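Local structure of OBody AM1L10 (Pyrobaculum aerophilum, 4GN3) at residues S55-E59 against Y60-P64. The protein is an engineered OB-fold binding protein, built on a presumed nucleic-acid-binding scaffold, that probably recognises a partner protein. Residues are numbered along the deposited sequence; the frame is centred on the assembly and turned at random.
Sequences SVYLE and YGKTP
Glu59 ends strand 54-59 of the OB fold in a type II beta turn leading toward helix 65-73, its O receiving Lys62 N at 3.1 Å and Thr63 N at 2.9 Å, the latter nearly in line with the carbonyl. Gly61 suits the third turn position, where phi is positive (86°). Thr63 turns its side chain back to the strand: OG1 lies beside its own backbone N (chi1 -65°) and accepts a straight bond from Glu59 N at 2.9 Å, while CG2 packs 3.8 Å from Leu58 CG, serving polar and apolar neighbours at once. Lys62, last in the turn, is long enough to reach back along the strand, and its bent end brings NZ within 3.0 Å of Tyr57 OH, at the ring edge. Lys62 NZ also forms a salt bridge with Glu59 OE1 at 3.2 Å, from above the carboxylate plane. Tyr57 OH hydrogen-bonds to Glu87, and Glu59 OE2 to a polar side chain on the chain of another protein. With an alanine at Glu59, Lys62 would probably lose its ionic mate and the partner's polar side chain its acceptor. Ion pair and phenol thus tie the turn to a strand face that meets the partner protein.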
loop_
_atom_site.group_PDB
_atom_site.type_symbol
_atom_site.label_atom_id
_atom_site.label_comp_id
_atom_site.label_asym_id
_atom_site.label_seq_id
_atom_site.Cartn_x
_atom_site.Cartn_y
_atom_site.Cartn_z
ATOM N N SER B 55 -5.145 0.394 -10.772
ATOM C CA SER B 55 -4.457 -0.267 -9.673
ATOM C C SER B 55 -4.946 -1.688 -9.474
ATOM O O SER B 55 -6.141 -1.929 -9.294
ATOM C CB SER B 55 -4.657 0.510 -8.369
ATOM O OG SER B 55 -4.026 1.780 -8.418
ATOM N N VAL B 56 -3.997 -2.616 -9.498
ATOM C CA VAL B 56 -4.250 -4.013 -9.193
ATOM C C VAL B 56 -3.529 -4.294 -7.876
ATOM O O VAL B 56 -2.303 -4.188 -7.793
ATOM C CB VAL B 56 -3.733 -4.941 -10.320
ATOM C CG1 VAL B 56 -3.970 -6.402 -9.972
ATOM C CG2 VAL B 56 -4.401 -4.596 -11.646
ATOM N N TYR B 57 -4.281 -4.642 -6.837
ATOM C CA TYR B 57 -3.634 -4.840 -5.548
ATOM C C TYR B 57 -3.489 -6.298 -5.152
ATOM O O TYR B 57 -4.349 -7.140 -5.429
ATOM C CB TYR B 57 -4.300 -4.022 -4.439
ATOM C CG TYR B 57 -5.550 -4.634 -3.867
ATOM C CD1 TYR B 57 -5.498 -5.415 -2.712
ATOM C CD2 TYR B 57 -6.786 -4.424 -4.467
ATOM C CE1 TYR B 57 -6.645 -5.969 -2.174
ATOM C CE2 TYR B 57 -7.944 -4.972 -3.934
ATOM C CZ TYR B 57 -7.864 -5.743 -2.791
ATOM O OH TYR B 57 -9.002 -6.296 -2.259
ATOM N N LEU B 58 -2.376 -6.576 -4.493
ATOM C CA LEU B 58 -2.114 -7.894 -3.929
ATOM C C LEU B 58 -1.942 -7.678 -2.434
ATOM O O LEU B 58 -1.233 -6.758 -2.013
ATOM C CB LEU B 58 -0.862 -8.532 -4.544
ATOM C CG LEU B 58 -0.951 -8.944 -6.028
ATOM C CD1 LEU B 58 -0.921 -7.735 -6.953
ATOM C CD2 LEU B 58 0.194 -9.886 -6.364
ATOM N N GLU B 59 -2.623 -8.504 -1.649
ATOM C CA GLU B 59 -2.638 -8.369 -0.197
ATOM C C GLU B 59 -2.376 -9.732 0.417
ATOM O O GLU B 59 -3.074 -10.705 0.088
ATOM C CB GLU B 59 -3.994 -7.814 0.262
ATOM C CG GLU B 59 -4.157 -7.730 1.774
ATOM C CD GLU B 59 -5.569 -7.363 2.205
ATOM O OE1 GLU B 59 -6.351 -6.859 1.369
ATOM O OE2 GLU B 59 -5.893 -7.575 3.393
ATOM N N TYR B 60 -1.367 -9.814 1.283
ATOM C CA TYR B 60 -1.013 -11.086 1.903
ATOM C C TYR B 60 -2.199 -11.693 2.643
ATOM O O TYR B 60 -2.915 -10.992 3.348
ATOM C CB TYR B 60 0.186 -10.978 2.858
ATOM C CG TYR B 60 0.551 -12.339 3.430
ATOM C CD1 TYR B 60 0.081 -12.744 4.684
ATOM C CD2 TYR B 60 1.324 -13.238 2.693
ATOM C CE1 TYR B 60 0.385 -13.996 5.190
ATOM C CE2 TYR B 60 1.635 -14.495 3.190
ATOM C CZ TYR B 60 1.165 -14.866 4.437
ATOM O OH TYR B 60 1.471 -16.108 4.931
ATOM N N GLY B 61 -2.384 -13.000 2.472
ATOM C CA GLY B 61 -3.442 -13.735 3.161
ATOM C C GLY B 61 -4.772 -13.689 2.439
ATOM O O GLY B 61 -5.695 -14.404 2.805
ATOM N N LYS B 62 -4.872 -12.847 1.412
ATOM C CA LYS B 62 -6.105 -12.727 0.639
ATOM C C LYS B 62 -5.862 -13.065 -0.821
ATOM O O LYS B 62 -6.609 -13.832 -1.422
ATOM C CB LYS B 62 -6.674 -11.320 0.758
ATOM C CG LYS B 62 -7.622 -11.132 1.929
ATOM C CD LYS B 62 -8.292 -9.767 1.856
ATOM C CE LYS B 62 -8.984 -9.550 0.517
ATOM N NZ LYS B 62 -8.953 -8.121 0.098
ATOM N N THR B 63 -4.810 -12.471 -1.374
ATOM C CA THR B 63 -4.342 -12.760 -2.720
ATOM C C THR B 63 -3.659 -14.128 -2.717
ATOM O O THR B 63 -2.840 -14.401 -1.832
ATOM C CB THR B 63 -3.360 -11.662 -3.186
ATOM O OG1 THR B 63 -4.063 -10.419 -3.296
ATOM C CG2 THR B 63 -2.730 -12.007 -4.532
ATOM N N PRO B 64 -4.003 -15.001 -3.688
ATOM C CA PRO B 64 -3.336 -16.304 -3.798
ATOM C C PRO B 64 -1.826 -16.153 -3.888
ATOM O O PRO B 64 -1.325 -15.269 -4.591
ATOM C CB PRO B 64 -3.884 -16.874 -5.107
ATOM C CG PRO B 64 -5.211 -16.222 -5.277
ATOM C CD PRO B 64 -5.091 -14.852 -4.672
#